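Alpha,alpha-trehalose-phosphate synthase (UDP-forming) (Burkholderia xenovorans, PDB 5HXA) belongs to glycosyltransferase family 20 and has the two-domain GT-B fold of that clan. Local coordinates at residues A244-R258 / Y349-S361. Residues are numbered along the deposited sequence; the frame is centred on the assembly and turned at random.
Sequences AAEQFTDRKPVRSLR and YERNLLMALFRQS. With EDO (1,2-ethanediol), chain C; EDO (1,2-ethanediol), chain I.
Ala244 CB rests on Asn352 OD1 and Ala245 CB on Met355 CB (3.8 Å), setting the end of helix 238-247 against helix 351-359 in the GT-B half built on the six-stranded parallel sheet; the chain then turns, and residues 252-258 run beside 351-359, their axes 9.7 Å apart at closest approach and crossing at -23°. Glu246 lays its CB over one face of the Arg359 guanidinium, whose NH1 donates to the carbonyl of Ser383; the opposite charges are near, but Glu246 OE2 lies out of the guanidinium plane, with no N-H aimed at it. Phe248 takes Asn352 CB over its ring centre in a CH-pi contact, 3.4 Å from the centroid, while Arg251 NH1 lies over the opposite face. Glu350 caps helix 351-359 beside this ring, accepting from Asn352 N and Leu353 N. No direct hydrogen bond crosses; instead Thr249 OG1, donating to Ala245 O, accepts from a water that also donates to Ala356 O and accepts from Gln360 NE2 at 2.7 Å. Val254 points CG2 among Leu353, Ala356 and Leu357, with Leu353 CD1 at 3.6 Å, and its CG1 against Gln360 CG. Leu257 CD2 extends the apolar seam to Leu357 CD2. Arg258, bent at chi3, turns a guanidinium face to Gln360 NE2, while its CG touches Gln360 OE1 at 3.4 Å.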
ATOM      1  N   ALA A 244      -6.677 -28.635 -25.811  1.00 25.43           N
ATOM      2  CA  ALA A 244      -6.843 -27.508 -26.727  1.00 31.69           C
ATOM      3  C   ALA A 244      -5.498 -27.002 -27.243  1.00 28.57           C
ATOM      4  O   ALA A 244      -5.351 -26.703 -28.434  1.00 25.62           O
ATOM      5  CB  ALA A 244      -7.610 -26.379 -26.037  1.00 30.37           C
ATOM      6  N   ALA A 245      -4.502 -26.899 -26.361  1.00 26.09           N
ATOM      7  CA  ALA A 245      -3.189 -26.429 -26.795  1.00 22.70           C
ATOM      8  C   ALA A 245      -2.609 -27.352 -27.846  1.00 26.97           C
ATOM      9  O   ALA A 245      -2.014 -26.895 -28.833  1.00 30.36           O
ATOM     10  CB  ALA A 245      -2.242 -26.317 -25.597  1.00 21.69           C
ATOM     11  N   GLU A 246      -2.805 -28.660 -27.674  1.00 23.98           N
ATOM     12  CA  GLU A 246      -2.301 -29.585 -28.677  1.00 27.21           C
ATOM     13  C   GLU A 246      -3.095 -29.483 -29.973  1.00 32.17           C
ATOM     14  O   GLU A 246      -2.512 -29.511 -31.064  1.00 29.35           O
ATOM     15  CB  GLU A 246      -2.328 -31.019 -28.150  1.00 27.89           C
ATOM     16  CG  GLU A 246      -1.735 -31.996 -29.149  1.00 33.71           C
ATOM     17  CD  GLU A 246      -1.797 -33.429 -28.679  1.00 53.46           C
ATOM     18  OE1 GLU A 246      -1.375 -34.318 -29.449  1.00 68.02           O
ATOM     19  OE2 GLU A 246      -2.266 -33.667 -27.546  1.00 54.63           O
ATOM     20  N   GLN A 247      -4.425 -29.355 -29.889  1.00 28.46           N
ATOM     21  CA  GLN A 247      -5.256 -29.337 -31.092  0.62 32.66           C
ATOM     22  C   GLN A 247      -5.036 -28.079 -31.927  1.00 32.55           C
ATOM     23  O   GLN A 247      -5.276 -28.089 -33.139  1.00 31.04           O
ATOM     24  CB  GLN A 247      -6.734 -29.457 -30.714  0.62 33.48           C
ATOM     25  CG  GLN A 247      -7.158 -30.848 -30.261  0.62 43.96           C
ATOM     26  CD  GLN A 247      -8.577 -30.876 -29.706  0.62 52.29           C
ATOM     27  OE1 GLN A 247      -9.121 -29.846 -29.301  0.62 49.85           O
ATOM     28  NE2 GLN A 247      -9.179 -32.061 -29.686  0.62 52.56           N
ATOM     29  N   PHE A 248      -4.609 -26.985 -31.299  1.00 33.27           N
ATOM     30  CA  PHE A 248      -4.405 -25.728 -32.010  1.00 32.41           C
ATOM     31  C   PHE A 248      -2.945 -25.473 -32.356  1.00 36.01           C
ATOM     32  O   PHE A 248      -2.614 -24.380 -32.824  1.00 33.38           O
ATOM     33  CB  PHE A 248      -4.977 -24.564 -31.201  1.00 29.13           C
ATOM     34  CG  PHE A 248      -6.455 -24.434 -31.343  1.00 37.23           C
ATOM     35  CD1 PHE A 248      -7.295 -25.420 -30.845  1.00 33.89           C
ATOM     36  CD2 PHE A 248      -7.010 -23.363 -32.020  1.00 42.46           C
ATOM     37  CE1 PHE A 248      -8.663 -25.329 -30.997  1.00 42.32           C
ATOM     38  CE2 PHE A 248      -8.382 -23.262 -32.174  1.00 46.84           C
ATOM     39  CZ  PHE A 248      -9.211 -24.249 -31.661  1.00 42.46           C
ATOM     40  N   THR A 249      -2.073 -26.468 -32.163  1.00 33.05           N
ATOM     41  CA  THR A 249      -0.664 -26.308 -32.501  1.00 31.34           C
ATOM     42  C   THR A 249      -0.452 -26.134 -34.004  1.00 36.33           C
ATOM     43  O   THR A 249       0.464 -25.416 -34.420  1.00 34.42           O
ATOM     44  CB  THR A 249       0.123 -27.508 -31.970  1.00 33.46           C
ATOM     45  OG1 THR A 249       0.088 -27.495 -30.539  1.00 35.50           O
ATOM     46  CG2 THR A 249       1.573 -27.481 -32.446  1.00 37.12           C
ATOM     47  N   ASP A 250      -1.289 -26.759 -34.831  1.00 35.80           N
ATOM     48  CA  ASP A 250      -1.138 -26.672 -36.289  1.00 44.27           C
ATOM     49  C   ASP A 250      -1.993 -25.555 -36.881  1.00 50.46           C
ATOM     50  O   ASP A 250      -2.744 -25.763 -37.832  1.00 65.28           O
ATOM     51  CB  ASP A 250      -1.471 -28.013 -36.934  1.00 38.40           C
ATOM     52  N   ARG A 251      -1.903 -24.366 -36.295  1.00 41.71           N
ATOM     53  CA  ARG A 251      -2.527 -23.164 -36.823  1.00 42.22           C
ATOM     54  C   ARG A 251      -1.448 -22.196 -37.288  1.00 46.07           C
ATOM     55  O   ARG A 251      -0.333 -22.185 -36.754  1.00 35.48           O
ATOM     56  CB  ARG A 251      -3.410 -22.483 -35.773  1.00 36.91           C
ATOM     57  CG  ARG A 251      -4.523 -23.359 -35.245  1.00 42.05           C
ATOM     58  CD  ARG A 251      -5.396 -23.883 -36.375  1.00 53.34           C
ATOM     59  NE  ARG A 251      -6.128 -25.066 -35.934  1.00 66.99           N
ATOM     60  CZ  ARG A 251      -7.386 -25.054 -35.510  1.00 65.15           C
ATOM     61  NH1 ARG A 251      -7.956 -26.183 -35.113  1.00 62.26           N
ATOM     62  NH2 ARG A 251      -8.075 -23.920 -35.491  1.00 64.70           N
ATOM     63  N   LYS A 252      -1.801 -21.363 -38.273  1.00 39.62           N
ATOM     64  CA  LYS A 252      -0.810 -20.499 -38.914  1.00 39.38           C
ATOM     65  C   LYS A 252      -0.066 -19.587 -37.941  1.00 31.12           C
ATOM     66  O   LYS A 252       1.166 -19.487 -38.057  1.00 33.33           O
ATOM     67  CB  LYS A 252      -1.478 -19.688 -40.035  1.00 39.29           C
ATOM     68  N   PRO A 253      -0.711 -18.890 -37.000  1.00 30.19           N
ATOM     69  CA  PRO A 253       0.077 -18.055 -36.078  1.00 33.01           C
ATOM     70  C   PRO A 253       1.075 -18.850 -35.253  1.00 36.85           C
ATOM     71  O   PRO A 253       2.144 -18.319 -34.917  1.00 29.91           O
ATOM     72  CB  PRO A 253      -0.990 -17.398 -35.187  1.00 31.95           C
ATOM     73  CG  PRO A 253      -2.257 -17.495 -35.978  1.00 37.72           C
ATOM     74  CD  PRO A 253      -2.156 -18.776 -36.730  1.00 39.23           C
ATOM     75  N   VAL A 254       0.761 -20.107 -34.916  1.00 36.44           N
ATOM     76  CA  VAL A 254       1.702 -20.923 -34.151  1.00 31.83           C
ATOM     77  C   VAL A 254       2.895 -21.302 -35.019  1.00 34.13           C
ATOM     78  O   VAL A 254       4.050 -21.219 -34.579  1.00 29.66           O
ATOM     79  CB  VAL A 254       1.009 -22.176 -33.581  1.00 32.90           C
ATOM     80  CG1 VAL A 254       1.970 -22.936 -32.682  1.00 31.86           C
ATOM     81  CG2 VAL A 254      -0.248 -21.799 -32.803  1.00 26.25           C
ATOM     82  N   ARG A 255       2.632 -21.731 -36.259  1.00 29.31           N
ATOM     83  CA  ARG A 255       3.712 -22.050 -37.187  1.00 30.24           C
ATOM     84  C   ARG A 255       4.568 -20.822 -37.475  1.00 39.34           C
ATOM     85  O   ARG A 255       5.790 -20.932 -37.630  1.00 33.16           O
ATOM     86  CB  ARG A 255       3.146 -22.615 -38.494  1.00 32.27           C
ATOM     87  CG  ARG A 255       2.302 -23.872 -38.336  1.00 38.68           C
ATOM     88  CD  ARG A 255       1.983 -24.511 -39.694  1.00 49.11           C
ATOM     89  NE  ARG A 255       1.251 -23.619 -40.594  1.00 54.17           N
ATOM     90  CZ  ARG A 255      -0.074 -23.602 -40.724  1.00 59.65           C
ATOM     91  NH1 ARG A 255      -0.649 -22.753 -41.570  1.00 62.14           N
ATOM     92  NH2 ARG A 255      -0.828 -24.430 -40.009  1.00 52.76           N
ATOM     93  N   SER A 256       3.939 -19.645 -37.572  1.00 35.27           N
ATOM     94  CA  SER A 256       4.696 -18.406 -37.745  1.00 39.50           C
ATOM     95  C   SER A 256       5.622 -18.168 -36.561  1.00 29.48           C
ATOM     96  O   SER A 256       6.811 -17.873 -36.741  1.00 34.21           O
ATOM     97  CB  SER A 256       3.750 -17.209 -37.920  1.00 35.09           C
ATOM     98  OG  SER A 256       3.026 -17.294 -39.136  1.00 41.32           O
ATOM     99  N   LEU A 257       5.083 -18.268 -35.341  1.00 28.26           N
ATOM    100  CA  LEU A 257       5.904 -18.106 -34.145  1.00 27.78           C
ATOM    101  C   LEU A 257       7.084 -19.068 -34.166  1.00 40.83           C
ATOM    102  O   LEU A 257       8.241 -18.655 -34.012  1.00 27.36           O
ATOM    103  CB  LEU A 257       5.059 -18.319 -32.892  1.00 25.99           C
ATOM    104  CG  LEU A 257       5.774 -18.241 -31.540  1.00 25.09           C
ATOM    105  CD1 LEU A 257       6.420 -16.854 -31.329  1.00 24.79           C
ATOM    106  CD2 LEU A 257       4.805 -18.568 -30.411  1.00 29.88           C
ATOM    107  N   ARG A 258       6.804 -20.354 -34.386  1.00 27.57           N
ATOM    108  CA  ARG A 258       7.845 -21.377 -34.378  1.00 35.02           C
ATOM    109  C   ARG A 258       8.936 -21.072 -35.397  1.00 34.49           C
ATOM    110  O   ARG A 258      10.130 -21.130 -35.080  1.00 36.42           O
ATOM    111  CB  ARG A 258       7.217 -22.745 -34.651  1.00 39.84           C
ATOM    112  CG  ARG A 258       7.867 -23.899 -33.914  1.00 56.64           C
ATOM    113  CD  ARG A 258       7.181 -25.224 -34.230  1.00 64.81           C
ATOM    114  NE  ARG A 258       5.763 -25.037 -34.531  1.00 79.67           N
ATOM    115  CZ  ARG A 258       4.871 -26.022 -34.600  1.00 89.08           C
ATOM    116  NH1 ARG A 258       5.245 -27.275 -34.372  1.00 92.77           N
ATOM    117  NH2 ARG A 258       3.602 -25.752 -34.892  1.00 85.85           N
ATOM    118  N   TYR A 349      -5.495 -12.593 -28.832  1.00 30.12           N
ATOM    119  CA  TYR A 349      -5.553 -13.877 -29.517  1.00 29.94           C
ATOM    120  C   TYR A 349      -6.705 -14.699 -28.959  1.00 28.00           C
ATOM    121  O   TYR A 349      -6.992 -14.639 -27.763  1.00 30.06           O
ATOM    122  CB  TYR A 349      -4.239 -14.651 -29.363  1.00 27.14           C
ATOM    123  CG  TYR A 349      -3.111 -14.044 -30.161  1.00 28.25           C
ATOM    124  CD1 TYR A 349      -2.936 -14.360 -31.503  1.00 30.59           C
ATOM    125  CD2 TYR A 349      -2.242 -13.133 -29.582  1.00 28.77           C
ATOM    126  CE1 TYR A 349      -1.909 -13.793 -32.243  1.00 31.77           C
ATOM    127  CE2 TYR A 349      -1.212 -12.557 -30.312  1.00 26.06           C
ATOM    128  CZ  TYR A 349      -1.052 -12.893 -31.637  1.00 30.19           C
ATOM    129  OH  TYR A 349      -0.027 -12.326 -32.354  1.00 26.89           O
ATOM    130  N   GLU A 350      -7.374 -15.444 -29.837  1.00 25.51           N
ATOM    131  CA  GLU A 350      -8.406 -16.380 -29.411  1.00 29.52           C
ATOM    132  C   GLU A 350      -7.824 -17.349 -28.386  1.00 25.97           C
ATOM    133  O   GLU A 350      -6.643 -17.699 -28.434  1.00 25.20           O
ATOM    134  CB  GLU A 350      -8.961 -17.122 -30.632  1.00 35.08           C
ATOM    135  CG  GLU A 350     -10.189 -17.985 -30.374  1.00 42.62           C
ATOM    136  CD  GLU A 350      -9.822 -19.359 -29.861  1.00 47.40           C
ATOM    137  OE1 GLU A 350     -10.480 -19.848 -28.908  1.00 42.06           O
ATOM    138  OE2 GLU A 350      -8.853 -19.940 -30.405  1.00 45.90           O
ATOM    139  N   ARG A 351      -8.658 -17.752 -27.426  1.00 32.19           N
ATOM    140  CA  ARG A 351      -8.154 -18.412 -26.221  1.00 27.09           C
ATOM    141  C   ARG A 351      -7.469 -19.743 -26.539  1.00 23.54           C
ATOM    142  O   ARG A 351      -6.386 -20.032 -26.019  1.00 23.64           O
ATOM    143  CB  ARG A 351      -9.312 -18.599 -25.234  1.00 33.92           C
ATOM    144  CG  ARG A 351      -9.081 -19.634 -24.153  1.00 42.40           C
ATOM    145  CD  ARG A 351     -10.229 -19.638 -23.136  1.00 45.60           C
ATOM    146  NE  ARG A 351     -10.282 -18.380 -22.393  1.00 53.67           N
ATOM    147  CZ  ARG A 351      -9.543 -18.106 -21.320  1.00 55.20           C
ATOM    148  NH1 ARG A 351      -8.690 -19.007 -20.850  1.00 43.13           N
ATOM    149  NH2 ARG A 351      -9.659 -16.926 -20.715  1.00 54.65           N
ATOM    150  N   ASN A 352      -8.086 -20.578 -27.387  1.00 28.13           N
ATOM    151  CA  ASN A 352      -7.477 -21.872 -27.701  1.00 29.92           C
ATOM    152  C   ASN A 352      -6.158 -21.696 -28.441  1.00 30.37           C
ATOM    153  O   ASN A 352      -5.205 -22.449 -28.212  1.00 24.50           O
ATOM    154  CB  ASN A 352      -8.430 -22.725 -28.528  1.00 32.32           C
ATOM    155  CG  ASN A 352      -9.624 -23.201 -27.729  1.00 37.79           C
ATOM    156  OD1 ASN A 352      -9.506 -23.522 -26.553  1.00 39.54           O
ATOM    157  ND2 ASN A 352     -10.784 -23.235 -28.365  1.00 43.49           N
ATOM    158  N   LEU A 353      -6.092 -20.713 -29.347  1.00 26.86           N
ATOM    159  CA  LEU A 353      -4.834 -20.395 -30.020  1.00 23.51           C
ATOM    160  C   LEU A 353      -3.765 -19.961 -29.025  1.00 26.36           C
ATOM    161  O   LEU A 353      -2.597 -20.360 -29.133  1.00 24.43           O
ATOM    162  CB  LEU A 353      -5.076 -19.296 -31.059  1.00 26.50           C
ATOM    163  CG  LEU A 353      -3.842 -18.829 -31.827  1.00 36.94           C
ATOM    164  CD1 LEU A 353      -3.312 -19.992 -32.625  1.00 35.36           C
ATOM    165  CD2 LEU A 353      -4.196 -17.670 -32.753  1.00 37.56           C
ATOM    166  N   LEU A 354      -4.147 -19.141 -28.045  1.00 23.41           N
ATOM    167  CA  LEU A 354      -3.196 -18.706 -27.031  1.00 21.06           C
ATOM    168  C   LEU A 354      -2.617 -19.894 -26.270  1.00 20.48           C
ATOM    169  O   LEU A 354      -1.424 -19.908 -25.936  1.00 19.37           O
ATOM    170  CB  LEU A 354      -3.883 -17.722 -26.077  1.00 20.92           C
ATOM    171  CG  LEU A 354      -3.017 -17.099 -24.984  1.00 27.56           C
ATOM    172  CD1 LEU A 354      -1.917 -16.272 -25.615  1.00 27.72           C
ATOM    173  CD2 LEU A 354      -3.864 -16.236 -24.045  1.00 32.31           C
ATOM    174  N   MET A 355      -3.445 -20.898 -25.964  1.00 19.50           N
ATOM    175  CA  MET A 355      -2.910 -22.061 -25.261  1.00 22.42           C
ATOM    176  C   MET A 355      -1.840 -22.745 -26.104  1.00 19.10           C
ATOM    177  O   MET A 355      -0.797 -23.171 -25.588  1.00 19.48           O
ATOM    178  CB  MET A 355      -4.040 -23.034 -24.914  1.00 20.35           C
ATOM    179  CG  MET A 355      -5.204 -22.413 -24.134  1.00 24.13           C
ATOM    180  SD  MET A 355      -4.654 -21.657 -22.579  1.00 23.76           S
ATOM    181  CE  MET A 355      -5.144 -19.949 -22.797  1.00 28.42           C
ATOM    182  N   ALA A 356      -2.082 -22.842 -27.412  1.00 20.14           N
ATOM    183  CA  ALA A 356      -1.088 -23.392 -28.330  1.00 23.40           C
ATOM    184  C   ALA A 356       0.188 -22.558 -28.344  1.00 21.13           C
ATOM    185  O   ALA A 356       1.288 -23.108 -28.478  1.00 20.92           O
ATOM    186  CB  ALA A 356      -1.686 -23.489 -29.736  1.00 23.44           C
ATOM    187  N   LEU A 357       0.068 -21.231 -28.213  1.00 20.23           N
ATOM    188  CA  LEU A 357       1.262 -20.394 -28.130  1.00 22.54           C
ATOM    189  C   LEU A 357       2.021 -20.644 -26.831  1.00 21.67           C
ATOM    190  O   LEU A 357       3.255 -20.700 -26.841  1.00 22.41           O
ATOM    191  CB  LEU A 357       0.893 -18.908 -28.265  1.00 20.90           C
ATOM    192  CG  LEU A 357       0.173 -18.484 -29.557  1.00 22.35           C
ATOM    193  CD1 LEU A 357      -0.161 -16.992 -29.506  1.00 24.04           C
ATOM    194  CD2 LEU A 357       1.008 -18.797 -30.798  1.00 21.36           C
ATOM    195  N   PHE A 358       1.304 -20.784 -25.701  1.00 19.24           N
ATOM    196  CA  PHE A 358       1.957 -21.179 -24.448  1.00 20.18           C
ATOM    197  C   PHE A 358       2.744 -22.477 -24.625  1.00 17.55           C
ATOM    198  O   PHE A 358       3.876 -22.610 -24.144  1.00 20.61           O
ATOM    199  CB  PHE A 358       0.921 -21.377 -23.326  1.00 17.69           C
ATOM    200  CG  PHE A 358       0.295 -20.105 -22.795  1.00 18.63           C
ATOM    201  CD1 PHE A 358       0.974 -18.897 -22.824  1.00 21.21           C
ATOM    202  CD2 PHE A 358      -0.986 -20.140 -22.230  1.00 18.66           C
ATOM    203  CE1 PHE A 358       0.389 -17.740 -22.313  1.00 19.78           C
ATOM    204  CE2 PHE A 358      -1.587 -18.978 -21.728  1.00 19.22           C
ATOM    205  CZ  PHE A 358      -0.891 -17.777 -21.767  1.00 21.41           C
ATOM    206  N   ARG A 359       2.142 -23.455 -25.304  1.00 21.16           N
ATOM    207  CA  ARG A 359       2.785 -24.750 -25.502  1.00 22.13           C
ATOM    208  C   ARG A 359       4.095 -24.630 -26.279  1.00 24.41           C
ATOM    209  O   ARG A 359       4.982 -25.475 -26.130  1.00 24.78           O
ATOM    210  CB  ARG A 359       1.814 -25.682 -26.230  1.00 20.31           C
ATOM    211  CG  ARG A 359       2.240 -27.150 -26.330  1.00 24.62           C
ATOM    212  CD  ARG A 359       1.040 -27.951 -26.813  1.00 27.20           C
ATOM    213  NE  ARG A 359       1.252 -29.390 -26.932  1.00 31.37           N
ATOM    214  CZ  ARG A 359       0.859 -30.282 -26.025  1.00 38.03           C
ATOM    215  NH1 ARG A 359       0.258 -29.890 -24.897  1.00 25.65           N
ATOM    216  NH2 ARG A 359       1.080 -31.570 -26.241  1.00 30.30           N
ATOM    217  N   GLN A 360       4.232 -23.598 -27.118  1.00 22.15           N
ATOM    218  CA  GLN A 360       5.471 -23.368 -27.858  1.00 24.07           C
ATOM    219  C   GLN A 360       6.542 -22.661 -27.035  1.00 25.54           C
ATOM    220  O   GLN A 360       7.666 -22.517 -27.522  1.00 24.88           O
ATOM    221  CB  GLN A 360       5.194 -22.535 -29.123  1.00 21.65           C
ATOM    222  CG  GLN A 360       4.457 -23.300 -30.193  1.00 38.09           C
ATOM    223  CD  GLN A 360       5.209 -24.546 -30.601  1.00 45.06           C
ATOM    224  OE1 GLN A 360       6.403 -24.486 -30.910  1.00 38.39           O
ATOM    225  NE2 GLN A 360       4.530 -25.691 -30.564  1.00 45.36           N
ATOM    226  N   SER A 361       6.229 -22.216 -25.819  1.00 20.12           N
ATOM    227  CA  SER A 361       7.096 -21.318 -25.064  1.00 22.09           C
ATOM    228  C   SER A 361       7.844 -22.068 -23.970  1.00 25.95           C
ATOM    229  O   SER A 361       7.223 -22.710 -23.116  1.00 25.95           O
ATOM    230  CB  SER A 361       6.279 -20.187 -24.437  1.00 22.75           C
ATOM    231  OG  SER A 361       5.501 -19.514 -25.425  1.00 29.33           O
TER
HETATM  232  C1  EDO C 502      -5.016 -22.062 -39.515  1.00 45.17           C
HETATM  233  O1  EDO C 502      -4.979 -20.655 -39.246  1.00 44.89           O
HETATM  234  C2  EDO C 502      -4.518 -22.332 -40.926  1.00 51.96           C
HETATM  235  O2  EDO C 502      -3.703 -23.505 -40.904  1.00 56.20           O
HETATM  236  C1  EDO I 508     -11.846 -15.200 -23.853  1.00 71.20           C
HETATM  237  O1  EDO I 508     -11.916 -15.086 -22.428  1.00 69.38           O
HETATM  238  C2  EDO I 508     -13.152 -15.789 -24.378  1.00 74.32           C
HETATM  239  O2  EDO I 508     -13.162 -17.210 -24.187  1.00 76.36           O
HETATM  240  O   HOH W   1       1.999 -25.391 -29.771  1.00 25.87           O
HETATM  241  O   HOH W   2       1.723 -29.931 -29.496  1.00 44.04           O